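Local coordinates for ATP-dependent Clp protease adapter protein ClpS 2 (Agrobacterium fabrum, PDB 4YJX) that probably modulates which substrates the ClpAP protease degrades, binding the N-terminal domain of the chaperone ClpA and holding a phenylalanine amide in a pocket, at residues K25-N30 / F64-V69; E37-V42 / F93-T98. All blocks are in the same frame, centred on the assembly; numbering follows the deposited sequence.

Interaction 1 (K25-N30 / F64-V69); sequences KVMLLN and FGSAVV. With NFA (phenylalanine amide), chain F.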
loop_
_atom_site.group_PDB
_atom_site.type_symbol
_atom_site.label_atom_id
_atom_site.label_comp_id
_atom_site.label_asym_id
_atom_site.label_seq_id
_atom_site.Cartn_x
_atom_site.Cartn_y
_atom_site.Cartn_z
ATOM N N LYS A 25 3.776 4.572 9.573
ATOM C CA LYS A 25 3.480 4.759 8.159
ATOM C C LYS A 25 3.244 3.413 7.489
ATOM O O LYS A 25 4.020 2.486 7.682
ATOM C CB LYS A 25 4.628 5.488 7.454
ATOM C CG LYS A 25 4.981 6.834 8.058
ATOM C CD LYS A 25 6.076 7.531 7.265
ATOM C CE LYS A 25 7.389 6.786 7.370
ATOM N NZ LYS A 25 8.465 7.438 6.575
ATOM N N VAL A 26 2.169 3.308 6.716
ATOM C CA VAL A 26 2.014 2.207 5.767
ATOM C C VAL A 26 2.579 2.649 4.417
ATOM O O VAL A 26 2.068 3.585 3.802
ATOM C CB VAL A 26 0.539 1.784 5.598
ATOM C CG1 VAL A 26 0.401 0.720 4.515
ATOM C CG2 VAL A 26 -0.032 1.271 6.916
ATOM N N MET A 27 3.635 1.971 3.973
ATOM C CA MET A 27 4.302 2.288 2.709
ATOM C C MET A 27 3.922 1.325 1.590
ATOM O O MET A 27 3.899 0.111 1.791
ATOM C CB MET A 27 5.822 2.248 2.882
ATOM C CG MET A 27 6.355 3.081 4.036
ATOM S SD MET A 27 6.027 4.831 3.845
ATOM C CE MET A 27 6.861 5.191 2.307
ATOM N N LEU A 28 3.630 1.878 0.415
ATOM C CA LEU A 28 3.526 1.098 -0.812
ATOM C C LEU A 28 4.881 1.095 -1.506
ATOM O O LEU A 28 5.452 2.155 -1.754
ATOM C CB LEU A 28 2.457 1.671 -1.745
ATOM C CG LEU A 28 2.472 1.167 -3.194
ATOM C CD1 LEU A 28 2.173 -0.323 -3.251
ATOM C CD2 LEU A 28 1.493 1.946 -4.061
ATOM N N LEU A 29 5.393 -0.094 -1.810
ATOM C CA LEU A 29 6.672 -0.229 -2.492
ATOM C C LEU A 29 6.456 -0.565 -3.955
ATOM O O LEU A 29 5.564 -1.342 -4.298
ATOM C CB LEU A 29 7.528 -1.310 -1.837
ATOM C CG LEU A 29 7.707 -1.202 -0.325
ATOM C CD1 LEU A 29 8.721 -2.226 0.133
ATOM C CD2 LEU A 29 8.134 0.198 0.069
ATOM N N ASN A 30 7.279 0.020 -4.817
ATOM C CA ASN A 30 7.224 -0.293 -6.232
ATOM C C ASN A 30 7.796 -1.669 -6.536
ATOM O O ASN A 30 8.612 -2.197 -5.789
ATOM C CB ASN A 30 7.982 0.753 -7.045
ATOM C CG ASN A 30 7.753 0.601 -8.536
ATOM O OD1 ASN A 30 6.616 0.491 -8.991
ATOM N ND2 ASN A 30 8.833 0.570 -9.301
ATOM N N PHE A 64 8.897 7.023 -7.763
ATOM C CA PHE A 64 9.921 7.326 -6.758
ATOM C C PHE A 64 10.273 6.134 -5.881
ATOM O O PHE A 64 10.964 6.283 -4.875
ATOM C CB PHE A 64 9.459 8.486 -5.877
ATOM C CG PHE A 64 9.069 9.712 -6.652
ATOM C CD1 PHE A 64 10.031 10.605 -7.093
ATOM C CD2 PHE A 64 7.741 9.966 -6.945
ATOM C CE1 PHE A 64 9.673 11.732 -7.813
ATOM C CE2 PHE A 64 7.377 11.088 -7.663
ATOM C CZ PHE A 64 8.344 11.973 -8.098
ATOM N N GLY A 65 9.794 4.953 -6.256
ATOM C CA GLY A 65 10.147 3.737 -5.548
ATOM C C GLY A 65 9.219 3.393 -4.404
ATOM O O GLY A 65 9.100 2.225 -4.036
ATOM N N SER A 66 8.563 4.396 -3.830
ATOM C CA SER A 66 7.660 4.143 -2.713
ATOM C C SER A 66 6.678 5.290 -2.482
ATOM O O SER A 66 6.812 6.362 -3.068
ATOM C CB SER A 66 8.460 3.888 -1.437
ATOM O OG SER A 66 8.952 5.101 -0.897
ATOM N N ALA A 67 5.690 5.048 -1.624
ATOM C CA ALA A 67 4.677 6.047 -1.309
ATOM C C ALA A 67 4.008 5.767 0.032
ATOM O O ALA A 67 3.689 4.620 0.353
ATOM C CB ALA A 67 3.642 6.093 -2.401
ATOM N N VAL A 68 3.797 6.820 0.816
ATOM C CA VAL A 68 3.033 6.696 2.050
ATOM C C VAL A 68 1.556 6.551 1.690
ATOM O O VAL A 68 1.004 7.357 0.945
ATOM C CB VAL A 68 3.234 7.907 2.994
ATOM C CG1 VAL A 68 2.467 7.710 4.303
ATOM C CG2 VAL A 68 4.703 8.108 3.294
ATOM N N VAL A 69 0.932 5.501 2.209
ATOM C CA VAL A 69 -0.484 5.247 1.979
ATOM C C VAL A 69 -1.317 5.900 3.079
ATOM O O VAL A 69 -2.254 6.653 2.812
ATOM C CB VAL A 69 -0.779 3.729 1.939
ATOM C CG1 VAL A 69 -2.261 3.472 1.779
ATOM C CG2 VAL A 69 -0.016 3.079 0.815
HETATM N N NFA F . 5.507 -0.261 -11.790
HETATM C CA NFA F . 4.478 -1.240 -11.839
HETATM C C NFA F . 4.191 -1.626 -13.272
HETATM O O NFA F . 4.738 -1.054 -14.184
HETATM C CB NFA F . 3.229 -0.664 -11.199
HETATM C CG NFA F . 3.344 -0.575 -9.689
HETATM C CD1 NFA F . 3.715 -1.648 -8.968
HETATM C CD2 NFA F . 3.023 0.715 -8.967
HETATM C CE1 NFA F . 3.833 -1.561 -7.463
HETATM C CE2 NFA F . 3.126 0.789 -7.624
HETATM C CZ NFA F . 3.554 -0.414 -6.822
HETATM N NXT NFA F . 3.277 -2.676 -13.542
#
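L28 N donates to A67 O at 2.7 Å, and A67 N returns a bond to L28 O at 2.9 Å. The second is more bent, 138° at the hydrogen. L28 and A67 are thus a hydrogen-bonded pair of antiparallel strands. V69 N to V26 O continues the pairing toward K25. At the other end, N30 N reaches G65 O at 3.0 Å. G65 follows helix 51-64 with positive phi.

M27, L29, S66 and V68 share one face of the sheet. In M27, chi1 and the bend at chi2 place SD 3.6 Å from V68 CG2; the bend at chi3 lays CE alongside that methyl (3.8 Å). On the other face, L28 CB lies 3.8 Å from V69 CG2. This face also carries A67 and is covered by helices 36-47 and 51-64.

The L28 methyl CD1 meets the ring of the bound phenylalanine amide at CZ, 3.8 Å away. N30 CG stands opposite its own N (chi1 -170°), and OD1 accepts the ligand amino N at 3.1 Å. T34 O and H62 ND1 also bind the ligand. The contact therefore supplies both an apolar wall and a polar grip, consistent with N-degron recognition by ClpS proteins.

Interaction 2 (E37-V42 / F93-T98); sequences EFVTVV and FPLMFT. With NFA (phenylalanine amide), chain F.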
loop_
_atom_site.group_PDB
_atom_site.type_symbol
_atom_site.label_atom_id
_atom_site.label_comp_id
_atom_site.label_asym_id
_atom_site.label_seq_id
_atom_site.Cartn_x
_atom_site.Cartn_y
_atom_site.Cartn_z
ATOM N N GLU A 37 -3.073 -1.006 -12.461
ATOM C CA GLU A 37 -4.475 -0.912 -12.072
ATOM C C GLU A 37 -4.805 -1.849 -10.913
ATOM O O GLU A 37 -5.663 -1.540 -10.087
ATOM C CB GLU A 37 -5.385 -1.211 -13.262
ATOM C CG GLU A 37 -6.864 -0.979 -12.977
ATOM C CD GLU A 37 -7.172 0.465 -12.600
ATOM O OE1 GLU A 37 -6.391 1.361 -12.982
ATOM O OE2 GLU A 37 -8.189 0.709 -11.919
ATOM N N PHE A 38 -4.125 -2.988 -10.835
ATOM C CA PHE A 38 -4.334 -3.884 -9.705
ATOM C C PHE A 38 -3.940 -3.205 -8.394
ATOM O O PHE A 38 -4.666 -3.283 -7.400
ATOM C CB PHE A 38 -3.545 -5.175 -9.873
ATOM C CG PHE A 38 -3.725 -6.129 -8.733
ATOM C CD1 PHE A 38 -4.838 -6.958 -8.674
ATOM C CD2 PHE A 38 -2.795 -6.186 -7.709
ATOM C CE1 PHE A 38 -5.011 -7.834 -7.618
ATOM C CE2 PHE A 38 -2.960 -7.061 -6.649
ATOM C CZ PHE A 38 -4.068 -7.887 -6.602
ATOM N N VAL A 39 -2.783 -2.547 -8.393
ATOM C CA VAL A 39 -2.330 -1.812 -7.221
ATOM C C VAL A 39 -3.419 -0.824 -6.821
ATOM O O VAL A 39 -3.755 -0.685 -5.642
ATOM C CB VAL A 39 -0.996 -1.071 -7.493
ATOM C CG1 VAL A 39 -0.602 -0.178 -6.320
ATOM C CG2 VAL A 39 0.117 -2.070 -7.796
ATOM N N THR A 40 -3.991 -0.168 -7.823
ATOM C CA THR A 40 -4.998 0.861 -7.605
ATOM C C THR A 40 -6.240 0.316 -6.905
ATOM O O THR A 40 -6.714 0.913 -5.940
ATOM C CB THR A 40 -5.405 1.519 -8.942
ATOM O OG1 THR A 40 -4.253 2.132 -9.533
ATOM C CG2 THR A 40 -6.487 2.581 -8.737
ATOM N N VAL A 41 -6.768 -0.813 -7.374
ATOM C CA VAL A 41 -7.989 -1.353 -6.786
ATOM C C VAL A 41 -7.705 -1.966 -5.415
ATOM O O VAL A 41 -8.600 -2.027 -4.569
ATOM C CB VAL A 41 -8.669 -2.398 -7.708
ATOM C CG1 VAL A 41 -9.133 -1.732 -9.008
ATOM C CG2 VAL A 41 -7.746 -3.565 -7.995
ATOM N N VAL A 42 -6.467 -2.400 -5.183
ATOM C CA VAL A 42 -6.050 -2.810 -3.839
ATOM C C VAL A 42 -6.146 -1.609 -2.914
ATOM O O VAL A 42 -6.640 -1.716 -1.792
ATOM C CB VAL A 42 -4.598 -3.376 -3.798
ATOM C CG1 VAL A 42 -4.058 -3.423 -2.363
ATOM C CG2 VAL A 42 -4.543 -4.760 -4.418
ATOM N N PHE A 93 1.690 -11.878 -7.488
ATOM C CA PHE A 93 2.427 -10.624 -7.630
ATOM C C PHE A 93 3.369 -10.391 -6.448
ATOM O O PHE A 93 3.082 -10.811 -5.321
ATOM C CB PHE A 93 1.460 -9.440 -7.750
ATOM C CG PHE A 93 0.542 -9.523 -8.932
ATOM C CD1 PHE A 93 1.006 -9.958 -10.160
ATOM C CD2 PHE A 93 -0.790 -9.176 -8.811
ATOM C CE1 PHE A 93 0.158 -10.041 -11.246
ATOM C CE2 PHE A 93 -1.645 -9.257 -9.894
ATOM C CZ PHE A 93 -1.172 -9.690 -11.111
ATOM N N PRO A 94 4.496 -9.705 -6.698
ATOM C CA PRO A 94 5.411 -9.361 -5.603
ATOM C C PRO A 94 4.990 -8.093 -4.854
ATOM O O PRO A 94 5.790 -7.549 -4.101
ATOM C CB PRO A 94 6.750 -9.164 -6.328
ATOM C CG PRO A 94 6.366 -8.672 -7.684
ATOM C CD PRO A 94 5.027 -9.291 -8.011
ATOM N N LEU A 95 3.759 -7.634 -5.063
ATOM C CA LEU A 95 3.266 -6.413 -4.425
ATOM C C LEU A 95 3.521 -6.410 -2.923
ATOM O O LEU A 95 3.143 -7.343 -2.209
ATOM C CB LEU A 95 1.767 -6.233 -4.685
ATOM C CG LEU A 95 1.148 -4.965 -4.080
ATOM C CD1 LEU A 95 1.789 -3.692 -4.635
ATOM C CD2 LEU A 95 -0.342 -4.941 -4.315
ATOM N N MET A 96 4.158 -5.347 -2.449
ATOM C CA MET A 96 4.555 -5.265 -1.054
ATOM C C MET A 96 4.088 -3.979 -0.391
ATOM O O MET A 96 4.388 -2.879 -0.856
ATOM C CB MET A 96 6.073 -5.374 -0.933
ATOM C CG MET A 96 6.558 -5.480 0.497
ATOM S SD MET A 96 5.885 -6.905 1.373
ATOM C CE MET A 96 6.271 -8.219 0.221
ATOM N N PHE A 97 3.338 -4.136 0.694
ATOM C CA PHE A 97 3.036 -3.037 1.598
ATOM C C PHE A 97 3.780 -3.286 2.897
ATOM O O PHE A 97 3.692 -4.375 3.470
ATOM C CB PHE A 97 1.536 -2.923 1.877
ATOM C CG PHE A 97 0.734 -2.346 0.743
ATOM C CD1 PHE A 97 0.277 -1.041 0.799
ATOM C CD2 PHE A 97 0.418 -3.115 -0.365
ATOM C CE1 PHE A 97 -0.471 -0.513 -0.231
ATOM C CE2 PHE A 97 -0.336 -2.589 -1.399
ATOM C CZ PHE A 97 -0.780 -1.291 -1.332
ATOM N N THR A 98 4.507 -2.281 3.364
ATOM C CA THR A 98 5.251 -2.404 4.611
ATOM C C THR A 98 4.799 -1.355 5.619
ATOM O O THR A 98 4.036 -0.446 5.290
ATOM C CB THR A 98 6.763 -2.255 4.378
ATOM O OG1 THR A 98 7.087 -0.873 4.205
ATOM C CG2 THR A 98 7.197 -3.026 3.151
HETATM N N NFA F . 5.507 -0.261 -11.790
HETATM C CA NFA F . 4.478 -1.240 -11.839
HETATM C C NFA F . 4.191 -1.626 -13.272
HETATM O O NFA F . 4.738 -1.054 -14.184
HETATM C CB NFA F . 3.229 -0.664 -11.199
HETATM C CG NFA F . 3.344 -0.575 -9.689
HETATM C CD1 NFA F . 3.715 -1.648 -8.968
HETATM C CD2 NFA F . 3.023 0.715 -8.967
HETATM C CE1 NFA F . 3.833 -1.561 -7.463
HETATM C CE2 NFA F . 3.126 0.789 -7.624
HETATM C CZ NFA F . 3.554 -0.414 -6.822
HETATM N NXT NFA F . 3.277 -2.676 -13.542
#
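F38 and F93 form the aromatic part of the contact, a T-shaped (edge-to-face) pair. The edge of F93 points at the face of F38. The ring centroids are 5.0 Å apart and the planes meet at 65°. F93 CE2 sits over the centre of the F38 ring, while F93 CD2 approaches F38 CE2 at 3.7 Å. F38 CG lies opposite its backbone N (chi1 180°), which swings the ring off the helix toward F93. T34 and P35 also touch F93.

In the ClpS fold, helix 36-47 packs on the sheet face that carries L28 and F97, and here it also meets the residues leading into strand 96-101. Strand 23-29 is the neighbour of that strand.

The aliphatic contacts centre on L95, which puts its two methyls to different uses. CD2 meets the edge of the F38 ring near its plane, at 4.1 Å from CE2. CD1 lies 3.9 Å from V39 CG2. One helical turn on from F38, V42 CG1 meets F97 CE2 at 3.9 Å. A84 of helix 74-89 touches both V42 and F97.

Ligand contacts are apolar as well. V39 CG2 lies 3.8 Å from CE1 of the phenylalanine amide, and L95 CD1 comes within 4.1 Å of the same ligand atom.

Overall arrangement
From the N terminus, strand 23-29 comes first and takes part in interaction 1. Helix 36-47 follows and enters interaction 2. After helix 51-64, segment 64-69 closes the loop of interaction 1, across 33 residues that are mostly helix. Helix 74-89 then leads to segment 93-98, which closes the longer loop of interaction 2. The segments alternate along the chain, so the two loops cross and neither nests in the other. Strand 23-29 is central in the sheet. It pairs with 66-73 on one side and with 96-101 on the other, where M27 N probably bonds T98 O. Both interactions reach the phenylalanine amide, joining sheet and helix 36-47 around it.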